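Local coordinates for SusD family protein (Bacteroides uniformis, PDB 7KV1) that probably binds beta-glucan at the cell surface as a SusD-family glycan-binding protein, so aiding glycan capture by this gut bacterium, at residues C283-W288 with R407-L412. Residues are numbered along the deposited sequence; the frame is centred on the assembly and turned at random.
Sequences CDESIW and RYAETL. With NCO (cobalt hexammine(III)), chain C.
Glu-285 lays its extended side chain over the first turn of helix 408-420, CG passing 4.0 Å from CB of Arg-407 and OE2 coming to rest near CB of Ala-409. The place is the end of a two-stranded antiparallel sheet in a helix-rich SusD fold, where strand 403-407 gives way to the helix and Ser-286 and Arg-407 face each other as a non-hydrogen-bonded pair. It illustrates how a strand-to-helix junction can be pinned twice by one residue. The backbone O of Glu-285 accepts a 2.7 Å hydrogen bond from N of Tyr-408, in the carbonyl plane, while OE2 forms a salt bridge of 2.8 Å with NH1 of Arg-407. OE2 lies almost in the guanidinium plane of Arg-407, whereas NH1 comes to it from above the carboxylate plane, the two planes being 57° apart. CG of Glu-285 stands anti to the backbone N (chi1 -175°), which carries the carboxylate alongside the start of the helix, where OE1 also pairs with Arg-440; Glu-461 and Glu-465 share Arg-407. Replacing Glu-285 with a glutamine would probably leave Arg-440 and Arg-407 without this shared negative charge. On the other flank, CD1 of Ile-287 reaches toward OG1 of Thr-411, a buried hydroxyl without a hydrogen-bond partner in the model. The ring of Tyr-408 extends to the cobalt hexammine, whose N5 donates to OH of Tyr-408 at 3.1 Å.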
loop_
_atom_site.group_PDB
_atom_site.type_symbol
_atom_site.label_atom_id
_atom_site.label_comp_id
_atom_site.label_asym_id
_atom_site.label_seq_id
_atom_site.Cartn_x
_atom_site.Cartn_y
_atom_site.Cartn_z
ATOM N N CYS A 283 10.472 -5.036 13.184
ATOM C CA CYS A 283 10.750 -4.205 14.386
ATOM C C CYS A 283 9.395 -3.842 15.011
ATOM O O CYS A 283 8.315 -4.199 14.417
ATOM C CB CYS A 283 11.585 -2.977 14.059
ATOM S SG CYS A 283 10.737 -1.754 13.024
ATOM N N ASP A 284 9.417 -3.191 16.176
ATOM C CA ASP A 284 8.177 -2.971 16.961
ATOM C C ASP A 284 7.333 -1.850 16.345
ATOM O O ASP A 284 6.214 -1.641 16.825
ATOM C CB ASP A 284 8.517 -2.768 18.435
ATOM C CG ASP A 284 9.006 -4.080 19.061
ATOM O OD1 ASP A 284 8.373 -5.160 18.783
ATOM O OD2 ASP A 284 10.027 -4.035 19.766
ATOM N N GLU A 285 7.816 -1.194 15.302
ATOM C CA GLU A 285 7.002 -0.266 14.476
ATOM C C GLU A 285 6.101 -1.043 13.501
ATOM O O GLU A 285 5.083 -0.504 13.029
ATOM C CB GLU A 285 7.930 0.670 13.710
ATOM C CG GLU A 285 7.135 1.707 12.951
ATOM C CD GLU A 285 7.882 2.971 12.587
ATOM O OE1 GLU A 285 9.015 3.174 13.080
ATOM O OE2 GLU A 285 7.316 3.737 11.808
ATOM N N SER A 286 6.462 -2.272 13.189
ATOM C CA SER A 286 5.863 -3.024 12.069
ATOM C C SER A 286 4.515 -3.602 12.495
ATOM O O SER A 286 4.471 -4.367 13.444
ATOM C CB SER A 286 6.836 -4.067 11.555
ATOM O OG SER A 286 6.342 -4.606 10.329
ATOM N N ILE A 287 3.417 -3.208 11.847
ATOM C CA ILE A 287 2.089 -3.812 12.153
ATOM C C ILE A 287 1.852 -4.932 11.140
ATOM O O ILE A 287 1.345 -6.013 11.535
ATOM C CB ILE A 287 0.984 -2.749 12.181
ATOM C CG1 ILE A 287 1.115 -1.850 13.415
ATOM C CG2 ILE A 287 -0.378 -3.392 12.097
ATOM C CD1 ILE A 287 0.199 -0.675 13.436
ATOM N N TRP A 288 2.219 -4.699 9.876
ATOM C CA TRP A 288 2.100 -5.767 8.862
ATOM C C TRP A 288 3.083 -5.553 7.713
ATOM O O TRP A 288 3.214 -4.410 7.186
ATOM C CB TRP A 288 0.652 -5.875 8.393
ATOM C CG TRP A 288 0.354 -7.153 7.680
ATOM C CD1 TRP A 288 0.454 -8.425 8.175
ATOM C CD2 TRP A 288 -0.091 -7.283 6.322
ATOM N NE1 TRP A 288 0.098 -9.330 7.219
ATOM C CE2 TRP A 288 -0.243 -8.665 6.072
ATOM C CE3 TRP A 288 -0.412 -6.374 5.309
ATOM C CZ2 TRP A 288 -0.702 -9.148 4.847
ATOM C CZ3 TRP A 288 -0.818 -6.855 4.083
ATOM C CH2 TRP A 288 -0.979 -8.228 3.867
ATOM N N ARG A 407 2.848 0.567 9.158
ATOM C CA ARG A 407 3.790 0.951 10.238
ATOM C C ARG A 407 3.043 1.750 11.318
ATOM O O ARG A 407 2.105 2.488 11.010
ATOM C CB ARG A 407 4.919 1.820 9.673
ATOM C CG ARG A 407 5.715 1.125 8.587
ATOM C CD ARG A 407 6.987 1.868 8.334
ATOM N NE ARG A 407 6.922 3.031 7.477
ATOM C CZ ARG A 407 7.138 4.295 7.851
ATOM N NH1 ARG A 407 7.293 4.613 9.123
ATOM N NH2 ARG A 407 7.180 5.252 6.930
ATOM N N TYR A 408 3.528 1.696 12.537
ATOM C CA TYR A 408 2.950 2.457 13.665
ATOM C C TYR A 408 3.045 3.981 13.411
ATOM O O TYR A 408 2.235 4.689 14.031
ATOM C CB TYR A 408 3.616 2.002 14.965
ATOM C CG TYR A 408 3.175 2.701 16.223
ATOM C CD1 TYR A 408 1.929 2.463 16.788
ATOM C CD2 TYR A 408 4.008 3.606 16.850
ATOM C CE1 TYR A 408 1.545 3.097 17.957
ATOM C CE2 TYR A 408 3.650 4.228 18.037
ATOM C CZ TYR A 408 2.404 3.995 18.573
ATOM O OH TYR A 408 2.041 4.615 19.727
ATOM N N ALA A 409 3.945 4.485 12.554
ATOM C CA ALA A 409 3.929 5.916 12.146
ATOM C C ALA A 409 2.550 6.255 11.558
ATOM O O ALA A 409 1.974 7.304 11.899
ATOM C CB ALA A 409 5.051 6.260 11.189
ATOM N N GLU A 410 1.982 5.338 10.771
ATOM C CA GLU A 410 0.658 5.529 10.150
ATOM C C GLU A 410 -0.463 5.445 11.200
ATOM O O GLU A 410 -1.456 6.185 11.079
ATOM C CB GLU A 410 0.494 4.555 8.979
ATOM C CG GLU A 410 -0.692 4.896 8.137
ATOM C CD GLU A 410 -0.963 4.051 6.910
ATOM O OE1 GLU A 410 -0.253 3.044 6.666
ATOM O OE2 GLU A 410 -1.837 4.487 6.142
ATOM N N THR A 411 -0.331 4.592 12.216
ATOM C CA THR A 411 -1.249 4.583 13.389
ATOM C C THR A 411 -1.315 5.998 13.982
ATOM O O THR A 411 -2.435 6.519 14.165
ATOM C CB THR A 411 -0.823 3.532 14.421
ATOM O OG1 THR A 411 -0.539 2.285 13.769
ATOM C CG2 THR A 411 -1.874 3.375 15.494
ATOM N N LEU A 412 -0.163 6.625 14.244
ATOM C CA LEU A 412 -0.122 7.940 14.938
ATOM C C LEU A 412 -0.753 8.987 14.020
ATOM O O LEU A 412 -1.604 9.758 14.504
ATOM C CB LEU A 412 1.323 8.295 15.313
ATOM C CG LEU A 412 1.945 7.465 16.440
ATOM C CD1 LEU A 412 3.452 7.636 16.438
ATOM C CD2 LEU A 412 1.384 7.833 17.820
HETATM CO CO NCO C . 3.529 3.299 23.498
HETATM N N1 NCO C . 4.265 1.466 23.853
HETATM N N2 NCO C . 2.624 5.054 23.208
HETATM N N3 NCO C . 4.708 4.163 24.956
HETATM N N4 NCO C . 2.117 2.948 24.827
HETATM N N5 NCO C . 2.345 2.504 22.038
HETATM N N6 NCO C . 4.952 3.686 22.182
#